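Local coordinates for putative (Helicobacter pylori J99, PDB 4R7K), which is of unknown function but belongs to the SRPBCC superfamily, whose helix-grip fold commonly encloses a hydrophobic ligand-binding pocket, at residues V60-Y74 / G178-S190. Numbering follows the deposited sequence.
Sequences VVQHLRDASHWEKYY and GHQAWLDGLVAYS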
loop_
_atom_site.group_PDB
_atom_site.type_symbol
_atom_site.label_atom_id
_atom_site.label_comp_id
_atom_site.label_asym_id
_atom_site.label_seq_id
_atom_site.Cartn_x
_atom_site.Cartn_y
_atom_site.Cartn_z
ATOM N N VAL A 60 11.595 14.867 18.526
ATOM C CA VAL A 60 10.888 14.804 17.258
ATOM C C VAL A 60 11.225 16.026 16.411
ATOM O O VAL A 60 11.540 15.907 15.224
ATOM C CB VAL A 60 9.367 14.670 17.487
ATOM C CG1 VAL A 60 8.604 14.848 16.179
ATOM C CG2 VAL A 60 9.055 13.329 18.124
ATOM N N VAL A 61 11.213 17.203 17.035
ATOM C CA VAL A 61 11.527 18.440 16.318
ATOM C C VAL A 61 12.956 18.348 15.745
ATOM O O VAL A 61 13.226 18.675 14.585
ATOM C CB VAL A 61 11.337 19.664 17.234
ATOM C CG1 VAL A 61 11.841 20.934 16.582
ATOM C CG2 VAL A 61 9.889 19.837 17.623
ATOM N N GLN A 62 13.879 17.852 16.559
ATOM C CA GLN A 62 15.227 17.728 16.122
ATOM C C GLN A 62 15.339 16.833 14.918
ATOM O O GLN A 62 16.042 17.161 13.964
ATOM C CB GLN A 62 16.047 17.141 17.249
ATOM C CG GLN A 62 17.478 16.942 16.868
ATOM C CD GLN A 62 18.250 16.246 17.940
ATOM O OE1 GLN A 62 17.691 15.828 18.967
ATOM N NE2 GLN A 62 19.544 16.094 17.707
ATOM N N HIS A 63 14.654 15.696 14.948
ATOM C CA HIS A 63 14.776 14.742 13.844
ATOM C C HIS A 63 14.004 15.122 12.598
ATOM O O HIS A 63 14.252 14.563 11.519
ATOM C CB HIS A 63 14.419 13.334 14.271
ATOM C CG HIS A 63 15.362 12.758 15.267
ATOM N ND1 HIS A 63 14.956 11.905 16.265
ATOM C CD2 HIS A 63 16.698 12.915 15.421
ATOM C CE1 HIS A 63 16.000 11.556 16.991
ATOM N NE2 HIS A 63 17.068 12.165 16.506
ATOM N N LEU A 64 13.089 16.061 12.737
ATOM C CA LEU A 64 12.364 16.589 11.583
ATOM C C LEU A 64 13.130 17.777 11.010
ATOM O O LEU A 64 13.338 17.844 9.801
ATOM C CB LEU A 64 10.959 17.036 11.970
ATOM C CG LEU A 64 10.204 17.750 10.858
ATOM C CD1 LEU A 64 10.032 16.822 9.664
ATOM C CD2 LEU A 64 8.848 18.209 11.357
ATOM N N ARG A 65 13.508 18.731 11.863
ATOM C CA ARG A 65 14.282 19.900 11.414
ATOM C C ARG A 65 15.689 19.591 10.886
ATOM O O ARG A 65 16.183 20.275 9.982
ATOM C CB ARG A 65 14.488 20.900 12.553
ATOM C CG ARG A 65 13.273 21.663 13.001
ATOM C CD ARG A 65 13.759 22.704 14.016
ATOM N NE ARG A 65 14.561 23.757 13.369
ATOM C CZ ARG A 65 15.259 24.698 14.011
ATOM N NH1 ARG A 65 15.324 24.716 15.344
ATOM N NH2 ARG A 65 15.910 25.622 13.304
ATOM N N ASP A 66 16.383 18.648 11.500
ATOM C CA ASP A 66 17.724 18.334 11.012
ATOM C C ASP A 66 17.582 17.271 9.932
ATOM O O ASP A 66 17.530 16.070 10.187
ATOM C CB ASP A 66 18.659 17.925 12.130
ATOM C CG ASP A 66 20.075 17.665 11.636
ATOM O OD1 ASP A 66 20.312 17.504 10.425
ATOM O OD2 ASP A 66 20.941 17.579 12.473
ATOM N N ALA A 67 17.525 17.752 8.702
ATOM C CA ALA A 67 17.302 16.908 7.547
ATOM C C ALA A 67 18.347 15.830 7.329
ATOM O O ALA A 67 18.120 14.939 6.530
ATOM C CB ALA A 67 17.149 17.773 6.299
ATOM N N SER A 68 19.500 15.914 8.000
ATOM C CA SER A 68 20.509 14.850 7.888
ATOM C C SER A 68 19.970 13.518 8.447
ATOM O O SER A 68 20.444 12.465 8.072
ATOM C CB SER A 68 21.839 15.231 8.571
ATOM O OG SER A 68 21.708 15.268 9.985
ATOM N N HIS A 69 18.966 13.566 9.316
ATOM C CA HIS A 69 18.370 12.334 9.876
ATOM C C HIS A 69 17.376 11.626 8.959
ATOM O O HIS A 69 17.132 10.429 9.115
ATOM C CB HIS A 69 17.644 12.649 11.174
ATOM C CG HIS A 69 18.534 13.182 12.247
ATOM N ND1 HIS A 69 19.378 12.379 12.980
ATOM C CD2 HIS A 69 18.708 14.439 12.715
ATOM C CE1 HIS A 69 20.055 13.125 13.835
ATOM N NE2 HIS A 69 19.648 14.376 13.706
ATOM N N TRP A 70 16.789 12.373 8.031
ATOM C CA TRP A 70 15.720 11.861 7.155
ATOM C C TRP A 70 16.076 10.541 6.484
ATOM O O TRP A 70 15.313 9.562 6.532
ATOM C CB TRP A 70 15.391 12.902 6.081
ATOM C CG TRP A 70 14.709 14.132 6.588
ATOM C CD1 TRP A 70 14.520 14.505 7.896
ATOM C CD2 TRP A 70 14.265 15.242 5.795
ATOM N NE1 TRP A 70 13.917 15.734 7.957
ATOM C CE2 TRP A 70 13.758 16.214 6.685
ATOM C CE3 TRP A 70 14.226 15.495 4.418
ATOM C CZ2 TRP A 70 13.214 17.403 6.246
ATOM C CZ3 TRP A 70 13.699 16.673 3.987
ATOM C CH2 TRP A 70 13.187 17.623 4.903
ATOM N N GLU A 71 17.237 10.509 5.875
ATOM C CA GLU A 71 17.687 9.320 5.147
ATOM C C GLU A 71 17.829 8.105 6.056
ATOM O O GLU A 71 17.705 6.956 5.622
ATOM C CB GLU A 71 19.012 9.618 4.427
ATOM C CG GLU A 71 19.391 8.525 3.456
ATOM C CD GLU A 71 20.640 8.826 2.665
ATOM O OE1 GLU A 71 20.850 8.130 1.654
ATOM O OE2 GLU A 71 21.400 9.749 3.040
ATOM N N LYS A 72 18.072 8.361 7.328
ATOM C CA LYS A 72 18.300 7.295 8.275
ATOM C C LYS A 72 17.012 6.647 8.753
ATOM O O LYS A 72 17.032 5.499 9.159
ATOM C CB LYS A 72 19.124 7.846 9.431
ATOM C CG LYS A 72 20.423 8.472 8.925
ATOM C CD LYS A 72 21.227 9.126 10.020
ATOM C CE LYS A 72 22.661 9.307 9.552
ATOM N NZ LYS A 72 23.452 10.045 10.561
ATOM N N TYR A 73 15.877 7.346 8.666
ATOM C CA TYR A 73 14.638 6.769 9.148
ATOM C C TYR A 73 13.493 6.741 8.157
ATOM O O TYR A 73 12.499 6.082 8.412
ATOM C CB TYR A 73 14.183 7.496 10.424
ATOM C CG TYR A 73 13.775 8.950 10.273
ATOM C CD1 TYR A 73 12.524 9.299 9.728
ATOM C CD2 TYR A 73 14.573 9.968 10.766
ATOM C CE1 TYR A 73 12.132 10.622 9.643
ATOM C CE2 TYR A 73 14.194 11.291 10.688
ATOM C CZ TYR A 73 12.961 11.614 10.130
ATOM O OH TYR A 73 12.558 12.897 10.032
ATOM N N TYR A 74 13.622 7.452 7.042
ATOM C CA TYR A 74 12.567 7.511 6.043
ATOM C C TYR A 74 13.181 7.032 4.744
ATOM O O TYR A 74 13.878 7.776 4.037
ATOM C CB TYR A 74 11.994 8.924 5.955
ATOM C CG TYR A 74 10.986 9.105 4.855
ATOM C CD1 TYR A 74 9.966 8.169 4.657
ATOM C CD2 TYR A 74 10.979 10.243 4.058
ATOM C CE1 TYR A 74 9.022 8.338 3.649
ATOM C CE2 TYR A 74 10.036 10.414 3.035
ATOM C CZ TYR A 74 9.058 9.471 2.847
ATOM O OH TYR A 74 8.113 9.625 1.845
ATOM N N GLY A 178 3.473 7.044 1.399
ATOM C CA GLY A 178 4.826 7.566 1.579
ATOM C C GLY A 178 4.903 8.464 2.812
ATOM O O GLY A 178 5.806 8.347 3.625
ATOM N N HIS A 179 3.946 9.354 2.953
ATOM C CA HIS A 179 3.954 10.242 4.107
ATOM C C HIS A 179 3.706 9.519 5.407
ATOM O O HIS A 179 4.294 9.875 6.462
ATOM C CB HIS A 179 3.001 11.377 3.893
ATOM C CG HIS A 179 3.549 12.422 2.980
ATOM N ND1 HIS A 179 2.998 13.676 2.876
ATOM C CD2 HIS A 179 4.681 12.441 2.234
ATOM C CE1 HIS A 179 3.702 14.391 2.013
ATOM N NE2 HIS A 179 4.746 13.675 1.632
ATOM N N GLN A 180 2.904 8.464 5.352
ATOM C CA GLN A 180 2.700 7.657 6.551
ATOM C C GLN A 180 4.021 7.040 6.957
ATOM O O GLN A 180 4.314 6.899 8.160
ATOM C CB GLN A 180 1.689 6.553 6.313
ATOM C CG GLN A 180 1.205 5.928 7.598
ATOM C CD GLN A 180 0.397 6.884 8.471
ATOM O OE1 GLN A 180 -0.280 7.810 7.988
ATOM N NE2 GLN A 180 0.413 6.624 9.765
ATOM N N ALA A 181 4.785 6.588 5.962
ATOM C CA ALA A 181 6.101 5.997 6.238
ATOM C C ALA A 181 7.056 7.019 6.860
ATOM O O ALA A 181 7.893 6.662 7.694
ATOM C CB ALA A 181 6.715 5.390 4.972
ATOM N N TRP A 182 6.934 8.285 6.445
ATOM C CA TRP A 182 7.767 9.364 6.985
ATOM C C TRP A 182 7.427 9.497 8.463
ATOM O O TRP A 182 8.327 9.480 9.307
ATOM C CB TRP A 182 7.493 10.713 6.309
ATOM C CG TRP A 182 8.610 11.738 6.499
ATOM C CD1 TRP A 182 9.401 11.896 7.603
ATOM C CD2 TRP A 182 8.965 12.806 5.599
ATOM N NE1 TRP A 182 10.289 12.926 7.407
ATOM C CE2 TRP A 182 10.041 13.502 6.185
ATOM C CE3 TRP A 182 8.527 13.188 4.312
ATOM C CZ2 TRP A 182 10.662 14.588 5.560
ATOM C CZ3 TRP A 182 9.159 14.270 3.685
ATOM C CH2 TRP A 182 10.213 14.941 4.304
ATOM N N LEU A 183 6.134 9.577 8.784
ATOM C CA LEU A 183 5.710 9.704 10.183
ATOM C C LEU A 183 6.087 8.495 11.020
ATOM O O LEU A 183 6.583 8.654 12.132
ATOM C CB LEU A 183 4.196 9.935 10.322
ATOM C CG LEU A 183 3.592 11.180 9.680
ATOM C CD1 LEU A 183 2.139 11.229 10.008
ATOM C CD2 LEU A 183 4.232 12.446 10.222
ATOM N N ASP A 184 5.882 7.281 10.489
ATOM C CA ASP A 184 6.180 6.085 11.273
ATOM C C ASP A 184 7.683 6.015 11.534
ATOM O O ASP A 184 8.108 5.611 12.621
ATOM C CB ASP A 184 5.683 4.827 10.578
ATOM C CG ASP A 184 4.136 4.739 10.528
ATOM O OD1 ASP A 184 3.429 5.446 11.281
ATOM O OD2 ASP A 184 3.652 3.931 9.731
ATOM N N GLY A 185 8.483 6.423 10.551
ATOM C CA GLY A 185 9.912 6.417 10.704
ATOM C C GLY A 185 10.380 7.438 11.726
ATOM O O GLY A 185 11.228 7.147 12.575
ATOM N N LEU A 186 9.826 8.629 11.639
ATOM C CA LEU A 186 10.150 9.718 12.586
ATOM C C LEU A 186 9.865 9.288 14.026
ATOM O O LEU A 186 10.658 9.513 14.938
ATOM C CB LEU A 186 9.338 10.955 12.179
ATOM C CG LEU A 186 9.423 12.204 13.034
ATOM C CD1 LEU A 186 10.865 12.625 13.265
ATOM C CD2 LEU A 186 8.660 13.300 12.338
ATOM N N VAL A 187 8.718 8.637 14.213
ATOM C CA VAL A 187 8.342 8.096 15.499
ATOM C C VAL A 187 9.331 7.019 15.977
ATOM O O VAL A 187 9.892 7.123 17.083
ATOM C CB VAL A 187 6.936 7.510 15.446
ATOM C CG1 VAL A 187 6.667 6.706 16.710
ATOM C CG2 VAL A 187 5.901 8.634 15.282
ATOM N N ALA A 188 9.579 6.027 15.132
ATOM C CA ALA A 188 10.475 4.910 15.473
ATOM C C ALA A 188 11.882 5.405 15.839
ATOM O O ALA A 188 12.508 4.974 16.831
ATOM C CB ALA A 188 10.559 3.941 14.291
ATOM N N TYR A 189 12.367 6.347 15.061
ATOM C CA TYR A 189 13.690 6.896 15.266
ATOM C C TYR A 189 13.775 7.826 16.488
ATOM O O TYR A 189 14.863 8.044 16.999
ATOM C CB TYR A 189 14.092 7.671 14.027
ATOM C CG TYR A 189 15.556 8.071 13.874
ATOM C CD1 TYR A 189 16.519 7.155 13.460
ATOM C CD2 TYR A 189 15.927 9.386 14.005
ATOM C CE1 TYR A 189 17.852 7.556 13.262
ATOM C CE2 TYR A 189 17.221 9.789 13.808
ATOM C CZ TYR A 189 18.178 8.889 13.435
ATOM O OH TYR A 189 19.440 9.370 13.243
ATOM N N SER A 190 12.642 8.354 16.948
ATOM C CA SER A 190 12.640 9.299 18.080
ATOM C C SER A 190 12.359 8.627 19.422
ATOM O O SER A 190 12.606 9.216 20.465
ATOM C CB SER A 190 11.665 10.447 17.815
ATOM O OG SER A 190 12.054 11.169 16.647
#
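His63 ND1 donates to Ser190 OG over 3.0 Å in a nearly straight bond (N-H...O 174°), with the hydroxyl in the imidazole plane. Ser190 OG in turn donates a hydrogen bond to Leu186 O of its own helix, leaving the oxygen to accept from the imidazole. A second imidazole, that of His69, is met at its edge: its ND1 and Tyr189 OH lie 3.0 Å apart in a hydrogen bond that either may donate. Between these two bonds the Tyr189 ring turns an edge to the face of His63 (planes at 66°), its CD2 above the centre of the imidazole. Tyr73 stands among Trp182, Gly185, Leu186 and Tyr189 as a knob in a hole, its ring swung there by a CG placed between backbone N and carbonyl carbon. Its OH donates to His63 O and accepts a weak, long bond from Trp182 NE1 (3.5 Å). Leu186 CA packs over the face of the Tyr73 ring, while Gly185 CA comes within 3.5 Å of Tyr73 O. Farther along, Tyr74 forms an offset stack with the five-membered ring of Trp182 (planes at 16°), and Trp182 CB sits over the phenol centre, 3.8 Å from its centroid. Trp182 also directs an edge, through CZ2, at the face of Trp70 (CZ2 to Trp70 CD2 3.7 Å); Trp123 and Trp141 of the antiparallel sheet extend the aromatic cluster. Helix 174-190, lying across that sheet as in the helix-grip fold, thus joins both short helices through a largely buried aromatic interface: directional bonds orient His63, His69, Tyr189 and Tyr73, whereas ring packing mainly positions Tyr74, Trp182 and Trp70 against one another.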